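Local coordinates for protein isatin hydrolase (Ralstonia solanacearum, PDB 5NMP) that hydrolyses isatin, opening its five-membered lactam ring to give isatinate, with a bound manganese ion at the active site, at residues Q49-E54 with F71-H76; F106-V111 with G145-F150; Q137-I142 with L236-A241; E197-D202 with L227-N232. All coordinates share one frame; numbering follows the deposited sequence.

Contact 1: Q49-E54 with F71-H76; sequences QPFKIE and FSCGEH. With MN (manganese (II) ion), chain K.
Lys52 and Ser72 carry the backbone bonding. They form an antiparallel hydrogen-bonded pair: Lys52 N gives its hydrogen to Ser72 O at 2.8 Å and Ser72 N returns one to Lys52 O at 2.9 Å. Weaker CA-H...O contacts flank them, from Phe51 CA to Ser72 O and from Phe71 CA to Lys52 O. The two strands are the arms of a beta hairpin, 52-60 and 66-74. Just beyond the second arm, in the loop after Gly74, His76 binds manganese through ND1 with His80 and Asp82. Along its other edge, Phe71 to Gly74 pair antiparallel with a strand of the second subunit, which carries the sheet across the dimer interface.

The apolar contacts centre on Phe51. With CG anti to the backbone N (chi1 -175°), its ring lies beside Phe71, CE2 reaching CD1 of that residue at 3.7 Å. The planes are near parallel, at 27°, but slid so far apart that they barely overlap. Phe51 CD2 also meets Cys73 CB at 3.7 Å, while Cys73 SG stands at the edge of the Phe51 ring in a sulfur-aromatic contact. Apolar side chains suit the side of Phe71 and Ile53, which Phe51 also joins, whereas the small Ser72 and the long Lys52 occupy the other, where Ser72 OG lies 3.6 Å from Lys52 CB.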
# COMPACT_ATOMS: atom_id res chain seq x y z
N GLN A 49 1.56 -16.12 12.28
CA GLN A 49 1.21 -15.38 13.48
C GLN A 49 -0.06 -14.57 13.24
O GLN A 49 -0.28 -14.07 12.14
CB GLN A 49 2.35 -14.45 13.90
CG GLN A 49 3.43 -15.12 14.72
CD GLN A 49 4.52 -14.15 15.14
OE1 GLN A 49 4.62 -13.04 14.61
NE2 GLN A 49 5.35 -14.56 16.09
N PRO A 50 -0.89 -14.44 14.28
CA PRO A 50 -2.03 -13.51 14.23
C PRO A 50 -1.54 -12.07 14.31
O PRO A 50 -0.36 -11.84 14.60
CB PRO A 50 -2.85 -13.90 15.46
CG PRO A 50 -1.86 -14.48 16.40
CD PRO A 50 -0.85 -15.19 15.54
N PHE A 51 -2.41 -11.11 14.05
CA PHE A 51 -2.03 -9.70 14.14
C PHE A 51 -1.97 -9.25 15.59
O PHE A 51 -2.97 -9.32 16.31
CB PHE A 51 -3.01 -8.83 13.35
CG PHE A 51 -2.62 -7.38 13.29
CD1 PHE A 51 -3.17 -6.46 14.18
CD2 PHE A 51 -1.70 -6.93 12.36
CE1 PHE A 51 -2.80 -5.13 14.13
CE2 PHE A 51 -1.33 -5.59 12.30
CZ PHE A 51 -1.88 -4.69 13.19
N LYS A 52 -0.80 -8.79 16.03
CA LYS A 52 -0.64 -8.26 17.38
C LYS A 52 -0.14 -6.82 17.33
O LYS A 52 0.74 -6.49 16.54
CB LYS A 52 0.33 -9.11 18.20
CG LYS A 52 -0.11 -10.55 18.44
CD LYS A 52 0.75 -11.21 19.51
CE LYS A 52 0.48 -12.70 19.62
NZ LYS A 52 1.01 -13.46 18.45
N ILE A 53 -0.71 -5.97 18.18
CA ILE A 53 -0.31 -4.57 18.22
C ILE A 53 -0.10 -4.10 19.65
O ILE A 53 -0.90 -4.38 20.54
CB ILE A 53 -1.35 -3.68 17.50
CG1 ILE A 53 -0.84 -2.25 17.36
CG2 ILE A 53 -2.71 -3.73 18.19
CD1 ILE A 53 -1.72 -1.37 16.49
N GLU A 54 1.01 -3.41 19.88
CA GLU A 54 1.33 -2.90 21.21
C GLU A 54 1.70 -1.42 21.16
O GLU A 54 2.52 -0.99 20.34
CB GLU A 54 2.47 -3.72 21.83
CG GLU A 54 3.66 -3.92 20.92
CD GLU A 54 4.75 -4.76 21.57
OE1 GLU A 54 4.70 -4.93 22.80
OE2 GLU A 54 5.64 -5.24 20.84
N PHE A 71 3.84 -3.36 15.73
CA PHE A 71 2.95 -4.47 15.39
C PHE A 71 3.69 -5.67 14.81
O PHE A 71 4.83 -5.57 14.37
CB PHE A 71 1.85 -4.02 14.42
CG PHE A 71 2.35 -3.68 13.03
CD1 PHE A 71 2.25 -4.61 12.01
CD2 PHE A 71 2.88 -2.44 12.75
CE1 PHE A 71 2.70 -4.31 10.73
CE2 PHE A 71 3.33 -2.13 11.48
CZ PHE A 71 3.23 -3.07 10.46
N SER A 72 3.02 -6.82 14.85
CA SER A 72 3.56 -8.04 14.28
C SER A 72 2.45 -8.85 13.64
O SER A 72 1.32 -8.87 14.13
CB SER A 72 4.28 -8.87 15.35
OG SER A 72 3.42 -9.15 16.44
N CYS A 73 2.77 -9.50 12.52
CA CYS A 73 1.82 -10.35 11.82
C CYS A 73 2.55 -11.19 10.78
O CYS A 73 3.77 -11.33 10.84
CB CYS A 73 0.72 -9.52 11.16
SG CYS A 73 1.30 -8.34 9.91
N GLY A 74 1.80 -11.74 9.84
CA GLY A 74 2.40 -12.52 8.77
C GLY A 74 2.24 -11.81 7.44
O GLY A 74 1.44 -10.88 7.32
N GLU A 75 3.02 -12.23 6.45
CA GLU A 75 2.87 -11.72 5.09
C GLU A 75 1.44 -11.95 4.60
O GLU A 75 0.90 -11.15 3.85
CB GLU A 75 3.86 -12.40 4.15
CG GLU A 75 5.32 -12.11 4.45
CD GLU A 75 6.26 -12.95 3.60
OE1 GLU A 75 5.88 -14.07 3.21
OE2 GLU A 75 7.39 -12.48 3.32
N HIS A 76 0.85 -13.06 5.03
CA HIS A 76 -0.49 -13.43 4.59
C HIS A 76 -1.52 -13.21 5.70
O HIS A 76 -2.19 -14.14 6.15
CB HIS A 76 -0.49 -14.88 4.12
CG HIS A 76 0.41 -15.12 2.95
ND1 HIS A 76 -0.07 -15.30 1.66
CD2 HIS A 76 1.76 -15.20 2.86
CE1 HIS A 76 0.95 -15.48 0.84
NE2 HIS A 76 2.07 -15.42 1.54
MN MN K . -2.01 -15.57 0.90

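Contact 2: F106-V111 with G145-F150; sequences FVAPAV and GAWVLF
The indole of Trp147 lies beside Ala108 and Pro109 and meets them along its pyrrole side. Pro109 O is at the ring's edge, near its plane, and Ala108 CB comes obliquely to within 3.9 Å of Trp147 CD1. Farther round the same edge, in the ring plane, a water accepts from Trp147 NE1 at 2.8 Å and makes only a weak link to Phe106 O. Tyr225, Leu227 and Ile243 touch the indole from other strands, and the His192 ring meets it edge-to-face.

Strands 107-114 and 147-151 are parallel neighbours in the mixed sheet of the cyclase fold. The chain between them includes helix 129-139, making a beta-alpha-beta crossover. Three backbone bonds join them in the staggered parallel pattern: Trp147 N to Pro109 O, Val111 N to Trp147 O, and Leu149 N to Val111 O. Pro109, which has no N-H, takes part through its carbonyl.

On the Trp147 side of the sheet the small Ala110 fits between neighbours: its CB touches Trp147 CB at 3.8 Å and Leu149 CD1 at 4.0 Å. On the other side, beta-branched valines meet. Val148 holds CG2 beside its own backbone N, with CG1 anti to it (chi1 177°), and this CG2 comes within 4.1 Å of CG2 of Val111.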
# COMPACT_ATOMS: atom_id res chain seq x y z
N PHE A 106 1.27 -3.33 -10.15
CA PHE A 106 0.56 -2.95 -8.93
C PHE A 106 -0.68 -2.12 -9.26
O PHE A 106 -1.44 -1.74 -8.37
CB PHE A 106 1.49 -2.17 -8.00
CG PHE A 106 2.70 -2.94 -7.56
CD1 PHE A 106 2.68 -4.33 -7.51
CD2 PHE A 106 3.87 -2.28 -7.19
CE1 PHE A 106 3.79 -5.04 -7.11
CE2 PHE A 106 4.98 -2.99 -6.79
CZ PHE A 106 4.95 -4.37 -6.75
N VAL A 107 -0.88 -1.85 -10.55
CA VAL A 107 -2.05 -1.14 -11.03
C VAL A 107 -2.64 -1.88 -12.24
O VAL A 107 -1.91 -2.25 -13.16
CB VAL A 107 -1.73 0.33 -11.41
CG1 VAL A 107 -1.46 1.15 -10.15
CG2 VAL A 107 -0.53 0.39 -12.35
N ALA A 108 -3.95 -2.11 -12.22
CA ALA A 108 -4.60 -2.90 -13.26
C ALA A 108 -6.12 -2.77 -13.22
O ALA A 108 -6.70 -2.53 -12.16
CB ALA A 108 -4.20 -4.37 -13.14
N PRO A 109 -6.77 -2.93 -14.39
CA PRO A 109 -8.24 -2.98 -14.47
C PRO A 109 -8.79 -4.23 -13.79
O PRO A 109 -8.05 -5.18 -13.55
CB PRO A 109 -8.51 -3.01 -15.98
CG PRO A 109 -7.26 -2.52 -16.61
CD PRO A 109 -6.15 -2.97 -15.72
N ALA A 110 -10.09 -4.23 -13.50
CA ALA A 110 -10.71 -5.40 -12.87
C ALA A 110 -12.11 -5.66 -13.39
O ALA A 110 -12.83 -4.74 -13.77
CB ALA A 110 -10.74 -5.23 -11.36
N VAL A 111 -12.48 -6.94 -13.40
CA VAL A 111 -13.87 -7.33 -13.61
C VAL A 111 -14.38 -7.97 -12.33
O VAL A 111 -13.60 -8.56 -11.57
CB VAL A 111 -14.02 -8.31 -14.79
CG1 VAL A 111 -13.54 -7.66 -16.08
CG2 VAL A 111 -13.26 -9.61 -14.52
N GLY A 145 -5.08 -8.96 -18.89
CA GLY A 145 -4.33 -8.11 -17.98
C GLY A 145 -5.18 -7.52 -16.88
O GLY A 145 -4.77 -6.58 -16.20
N ALA A 146 -6.37 -8.08 -16.68
CA ALA A 146 -7.29 -7.58 -15.67
C ALA A 146 -7.41 -8.52 -14.48
O ALA A 146 -7.28 -9.73 -14.63
CB ALA A 146 -8.66 -7.34 -16.29
N TRP A 147 -7.66 -7.95 -13.31
CA TRP A 147 -8.03 -8.75 -12.14
C TRP A 147 -9.39 -9.40 -12.36
O TRP A 147 -10.28 -8.80 -12.96
CB TRP A 147 -8.09 -7.91 -10.87
CG TRP A 147 -6.77 -7.52 -10.29
CD1 TRP A 147 -6.14 -6.31 -10.41
CD2 TRP A 147 -5.92 -8.33 -9.47
NE1 TRP A 147 -4.95 -6.32 -9.73
CE2 TRP A 147 -4.79 -7.55 -9.14
CE3 TRP A 147 -6.00 -9.64 -8.98
CZ2 TRP A 147 -3.75 -8.04 -8.35
CZ3 TRP A 147 -4.96 -10.12 -8.20
CH2 TRP A 147 -3.85 -9.32 -7.89
N VAL A 148 -9.54 -10.61 -11.86
CA VAL A 148 -10.86 -11.23 -11.77
C VAL A 148 -11.26 -11.27 -10.30
O VAL A 148 -10.75 -12.08 -9.53
CB VAL A 148 -10.88 -12.64 -12.37
CG1 VAL A 148 -12.26 -13.27 -12.19
CG2 VAL A 148 -10.51 -12.59 -13.83
N LEU A 149 -12.17 -10.37 -9.91
CA LEU A 149 -12.60 -10.29 -8.52
C LEU A 149 -13.86 -11.13 -8.29
O LEU A 149 -14.92 -10.86 -8.84
CB LEU A 149 -12.85 -8.83 -8.12
CG LEU A 149 -11.63 -7.92 -8.29
CD1 LEU A 149 -11.90 -6.52 -7.75
CD2 LEU A 149 -10.39 -8.52 -7.62
N PHE A 150 -13.70 -12.17 -7.47
CA PHE A 150 -14.77 -13.12 -7.17
C PHE A 150 -15.62 -12.63 -5.99
O PHE A 150 -15.25 -12.83 -4.83
CB PHE A 150 -14.15 -14.49 -6.86
CG PHE A 150 -15.14 -15.61 -6.76
CD1 PHE A 150 -16.39 -15.52 -7.36
CD2 PHE A 150 -14.82 -16.77 -6.06
CE1 PHE A 150 -17.30 -16.57 -7.27
CE2 PHE A 150 -15.73 -17.81 -5.96
CZ PHE A 150 -16.97 -17.71 -6.56
O HOH W 1 -3.76 -3.86 -9.35

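Contact 3: Q137-I142 with L236-A241; sequences QRHGRI and LPPRGA
Arg239 reaches across to His139 and Arg141 because its CG lies between the backbone N and the carbonyl carbon (chi1 62°) and its chain then bends at chi3 (-46°), which turns the guanidinium edge toward their carbonyls. On the opposing side, His139 swings its CG beside its own backbone N, setting the imidazole against Pro238.

The contact fastens the C-terminal end of helix 129-139 to the approach of strand 239-244 in the mixed sheet. It lies at the surface, away from the metal site. Gly140, the first residue to leave the helix, has positive phi (98°), a conformation that suits glycine, and its bare backbone lets the guanidinium lie directly against the turn. His139 O sits at the negative end of the helix dipole, so a cationic donor such as arginine is probably well matched to it.

The imidazole is held between two aliphatic groups. Pro238 CB sits over the centre of one face, in a CH-pi contact 3.9 Å from the His139 ring centroid, while Arg138 CB covers the opposite face. Trp135 meets the same ring edge-to-face.

The guanidinium spans the turn. Arg239 NH2 bonds His139 O at 2.6 Å, almost in the guanidinium plane, and makes a weak bond to Arg141 O at 3.3 Å. Arg239 NH1 shares that acceptor, bonding Arg141 O at 3.0 Å with the oxygen tilted from the plane.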
# COMPACT_ATOMS: atom_id res chain seq x y z
N GLN A 137 -21.56 -13.17 -21.68
CA GLN A 137 -22.71 -12.97 -22.55
C GLN A 137 -23.54 -11.77 -22.10
O GLN A 137 -24.28 -11.18 -22.89
CB GLN A 137 -23.59 -14.22 -22.60
CG GLN A 137 -22.95 -15.37 -23.35
CD GLN A 137 -22.48 -14.97 -24.74
OE1 GLN A 137 -23.22 -14.37 -25.51
NE2 GLN A 137 -21.23 -15.30 -25.05
N ARG A 138 -23.39 -11.40 -20.83
CA ARG A 138 -24.11 -10.27 -20.26
C ARG A 138 -23.26 -9.01 -20.20
O ARG A 138 -23.76 -7.90 -20.40
CB ARG A 138 -24.63 -10.62 -18.86
CG ARG A 138 -25.86 -11.52 -18.85
CD ARG A 138 -26.22 -11.96 -17.43
NE ARG A 138 -25.29 -12.96 -16.91
CZ ARG A 138 -24.75 -12.93 -15.70
NH1 ARG A 138 -25.05 -11.94 -14.86
NH2 ARG A 138 -23.91 -13.89 -15.31
N HIS A 139 -21.96 -9.16 -19.94
CA HIS A 139 -21.11 -8.01 -19.64
C HIS A 139 -19.92 -7.84 -20.57
O HIS A 139 -19.17 -6.87 -20.45
CB HIS A 139 -20.62 -8.11 -18.19
CG HIS A 139 -21.72 -8.16 -17.19
ND1 HIS A 139 -21.77 -9.10 -16.18
CD2 HIS A 139 -22.83 -7.40 -17.04
CE1 HIS A 139 -22.86 -8.90 -15.45
NE2 HIS A 139 -23.52 -7.88 -15.96
N GLY A 140 -19.73 -8.78 -21.49
CA GLY A 140 -18.65 -8.68 -22.46
C GLY A 140 -17.42 -9.48 -22.08
O GLY A 140 -17.32 -10.01 -20.98
N ARG A 141 -16.49 -9.58 -23.02
CA ARG A 141 -15.28 -10.37 -22.85
C ARG A 141 -14.41 -9.85 -21.71
O ARG A 141 -14.17 -8.65 -21.59
CB ARG A 141 -14.48 -10.38 -24.16
CG ARG A 141 -13.28 -11.30 -24.16
CD ARG A 141 -12.51 -11.15 -25.47
NE ARG A 141 -11.45 -12.14 -25.60
CZ ARG A 141 -11.58 -13.29 -26.26
NH1 ARG A 141 -12.73 -13.60 -26.84
NH2 ARG A 141 -10.55 -14.13 -26.33
N ILE A 142 -13.94 -10.77 -20.86
CA ILE A 142 -12.99 -10.44 -19.81
C ILE A 142 -11.65 -10.03 -20.43
O ILE A 142 -11.02 -10.82 -21.13
CB ILE A 142 -12.76 -11.63 -18.87
CG1 ILE A 142 -14.09 -12.07 -18.23
CG2 ILE A 142 -11.73 -11.29 -17.81
CD1 ILE A 142 -13.98 -13.33 -17.41
N LEU A 236 -18.71 -2.14 -6.58
CA LEU A 236 -17.99 -2.06 -7.85
C LEU A 236 -18.87 -2.49 -9.02
O LEU A 236 -19.71 -3.38 -8.88
CB LEU A 236 -16.74 -2.93 -7.80
CG LEU A 236 -15.70 -2.56 -6.74
CD1 LEU A 236 -14.41 -3.35 -6.97
CD2 LEU A 236 -15.43 -1.07 -6.75
N PRO A 237 -18.68 -1.85 -10.18
CA PRO A 237 -19.37 -2.25 -11.41
C PRO A 237 -18.83 -3.57 -11.93
O PRO A 237 -17.74 -3.97 -11.52
CB PRO A 237 -19.04 -1.10 -12.37
CG PRO A 237 -17.72 -0.62 -11.91
CD PRO A 237 -17.75 -0.73 -10.41
N PRO A 238 -19.57 -4.25 -12.82
CA PRO A 238 -19.08 -5.49 -13.42
C PRO A 238 -17.74 -5.30 -14.12
O PRO A 238 -16.88 -6.17 -14.06
CB PRO A 238 -20.18 -5.85 -14.43
CG PRO A 238 -21.40 -5.21 -13.89
CD PRO A 238 -20.94 -3.93 -13.25
N ARG A 239 -17.57 -4.15 -14.77
CA ARG A 239 -16.33 -3.83 -15.45
C ARG A 239 -16.07 -2.32 -15.50
O ARG A 239 -17.01 -1.52 -15.43
CB ARG A 239 -16.33 -4.41 -16.87
CG ARG A 239 -17.43 -3.85 -17.76
CD ARG A 239 -17.45 -4.58 -19.09
NE ARG A 239 -16.10 -4.72 -19.63
CZ ARG A 239 -15.74 -5.67 -20.49
NH1 ARG A 239 -14.49 -5.72 -20.94
NH2 ARG A 239 -16.62 -6.57 -20.89
N GLY A 240 -14.80 -1.95 -15.60
CA GLY A 240 -14.44 -0.55 -15.71
C GLY A 240 -13.68 -0.02 -14.51
O GLY A 240 -13.06 1.05 -14.58
N ALA A 241 -13.72 -0.75 -13.40
CA ALA A 241 -13.01 -0.35 -12.19
C ALA A 241 -11.51 -0.52 -12.37
O ALA A 241 -11.05 -1.37 -13.13
CB ALA A 241 -13.50 -1.14 -11.00

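Contact 4: E197-D202 with L227-N232; sequences ETINTD and LQCLKN
Gln228 OE1 is modelled 2.8 Å from Ile199 O, two acceptors facing each other with no proton to share. At this resolution the oxygen and nitrogen of an amide are hard to tell apart, so the way this end is turned is doubtful. Its location is clear: the extended side chain carries the amide into the manganese site, near His80 and Asp82. The Thr201 side chain crosses it at about a right angle, CG2 lying 3.8 Å from Gln228 CG.

The segment 197-202 belongs to the loop that follows strand 193-195, and it packs against the segment that runs on from strand 225-228. Cys229 adopts a left-handed backbone conformation (phi 59°), which bends the chain. Its N bonds Thr198 O at 3.1 Å, and its SG touches Ile199 CD1 at 3.5 Å, a small apolar contact backed by Phe164. A water donates both its protons, to Glu197 O and Leu230 O, and so bridges the two carbonyls across the contact. The Glu197 carboxylate turns elsewhere, to Ser155 OG and the backbone N atoms of Thr152 and Asp153.

The loop also braces itself. Thr198 OG1 donates to Asn200 O at 2.7 Å, and Asn200 OD1 accepts from Asp202 N in an Asx turn.

Gln228 is known as a manganese ligand in this protein, though in this chain no bond to the metal is modelled. Turning the amide over would ease the meeting with Ile199 O but set OE1 against the Asp82 carboxylate, so its orientation stays open; either way the amide lies beside the metal, its nearest atom about 3 Å away.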
# COMPACT_ATOMS: atom_id res chain seq x y z
N GLU A 197 -12.86 -12.80 -1.36
CA GLU A 197 -13.23 -12.24 -0.06
C GLU A 197 -12.87 -13.20 1.07
O GLU A 197 -12.95 -12.85 2.25
CB GLU A 197 -14.72 -11.92 -0.01
CG GLU A 197 -15.22 -11.03 -1.13
CD GLU A 197 -16.67 -10.62 -0.95
OE1 GLU A 197 -17.38 -10.50 -1.97
OE2 GLU A 197 -17.10 -10.43 0.20
N THR A 198 -12.50 -14.42 0.70
CA THR A 198 -12.15 -15.45 1.68
C THR A 198 -10.67 -15.40 2.04
O THR A 198 -9.92 -14.60 1.49
CB THR A 198 -12.49 -16.86 1.15
OG1 THR A 198 -11.96 -17.02 -0.16
CG2 THR A 198 -14.00 -17.07 1.11
N ILE A 199 -10.27 -16.27 2.96
CA ILE A 199 -8.88 -16.36 3.41
C ILE A 199 -8.08 -17.25 2.45
O ILE A 199 -6.89 -17.50 2.66
CB ILE A 199 -8.80 -16.91 4.85
CG1 ILE A 199 -7.45 -16.59 5.50
CG2 ILE A 199 -9.05 -18.41 4.86
CD1 ILE A 199 -7.13 -15.13 5.58
N ASN A 200 -8.73 -17.73 1.39
CA ASN A 200 -8.06 -18.58 0.41
C ASN A 200 -8.62 -18.33 -0.99
O ASN A 200 -9.83 -18.24 -1.17
CB ASN A 200 -8.24 -20.06 0.80
CG ASN A 200 -7.30 -20.99 0.04
OD1 ASN A 200 -6.72 -20.62 -0.98
ND2 ASN A 200 -7.16 -22.21 0.54
N THR A 201 -7.74 -18.20 -1.98
CA THR A 201 -8.20 -18.00 -3.36
C THR A 201 -8.80 -19.29 -3.91
O THR A 201 -9.64 -19.26 -4.80
CB THR A 201 -7.07 -17.55 -4.31
OG1 THR A 201 -6.00 -18.50 -4.27
CG2 THR A 201 -6.56 -16.17 -3.92
N ASP A 202 -8.36 -20.41 -3.36
CA ASP A 202 -8.88 -21.71 -3.75
C ASP A 202 -10.07 -22.12 -2.89
O ASP A 202 -10.23 -21.64 -1.77
CB ASP A 202 -7.80 -22.78 -3.65
CG ASP A 202 -6.88 -22.79 -4.84
OD1 ASP A 202 -7.31 -23.30 -5.90
OD2 ASP A 202 -5.74 -22.29 -4.73
N LEU A 227 -5.28 -11.93 -4.60
CA LEU A 227 -5.74 -11.03 -3.56
C LEU A 227 -6.72 -11.75 -2.64
O LEU A 227 -7.56 -12.52 -3.11
CB LEU A 227 -6.39 -9.78 -4.16
CG LEU A 227 -5.44 -8.74 -4.76
CD1 LEU A 227 -6.21 -7.64 -5.45
CD2 LEU A 227 -4.52 -8.17 -3.69
N GLN A 228 -6.61 -11.50 -1.34
CA GLN A 228 -7.46 -12.19 -0.37
C GLN A 228 -8.07 -11.24 0.64
O GLN A 228 -7.53 -10.16 0.90
CB GLN A 228 -6.65 -13.28 0.34
CG GLN A 228 -6.10 -14.34 -0.61
CD GLN A 228 -5.30 -15.41 0.09
OE1 GLN A 228 -5.36 -15.56 1.31
NE2 GLN A 228 -4.52 -16.17 -0.68
N CYS A 229 -9.21 -11.64 1.20
CA CYS A 229 -9.92 -10.88 2.23
C CYS A 229 -10.33 -9.49 1.75
O CYS A 229 -10.16 -8.50 2.47
CB CYS A 229 -9.07 -10.77 3.50
SG CYS A 229 -8.81 -12.35 4.33
N LEU A 230 -10.87 -9.43 0.54
CA LEU A 230 -11.39 -8.18 0.01
C LEU A 230 -12.80 -7.93 0.51
O LEU A 230 -13.53 -8.86 0.85
CB LEU A 230 -11.37 -8.20 -1.52
CG LEU A 230 -10.02 -8.29 -2.23
CD1 LEU A 230 -10.23 -8.44 -3.73
CD2 LEU A 230 -9.16 -7.06 -1.93
N LYS A 231 -13.19 -6.66 0.56
CA LYS A 231 -14.55 -6.29 0.92
C LYS A 231 -15.07 -5.18 0.01
O LYS A 231 -14.31 -4.64 -0.79
CB LYS A 231 -14.63 -5.86 2.39
CG LYS A 231 -13.78 -4.65 2.71
CD LYS A 231 -13.96 -4.20 4.15
CE LYS A 231 -15.36 -3.64 4.38
NZ LYS A 231 -15.50 -3.10 5.76
N ASN A 232 -16.36 -4.87 0.15
CA ASN A 232 -17.02 -3.83 -0.63
C ASN A 232 -17.02 -4.08 -2.13
O ASN A 232 -17.07 -3.13 -2.91
CB ASN A 232 -16.39 -2.46 -0.35
CG ASN A 232 -16.75 -1.92 1.01
OD1 ASN A 232 -17.79 -2.25 1.58
ND2 ASN A 232 -15.89 -1.06 1.55
O HOH W 2 -13.12 -10.34 3.18

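How the contacts relate
Contacts 2, 3 and 4 all reach the central mixed sheet, whereas contact 1 belongs to the separate hairpin at the dimer interface. Contacts 2 and 3 lie side by side, 11 Å between centres: Ala110 N and Ala241 O, 3.0 Å apart, probably form a hydrogen bond between neighbouring strands. Contact 2 abuts contact 4 through Trp147, whose CH2 is 3.6 Å from Leu227 CG and whose side chain is about 11 Å from the manganese. Contacts 1 and 4 both reach the manganese site, their nearest atoms about 5 Å apart: contact 1 supplies the ligand His76, and contact 4 brings the Gln228 side chain to about 3 Å from the ion. Contact 3 is remote, about 36 Å from contact 1 between centres.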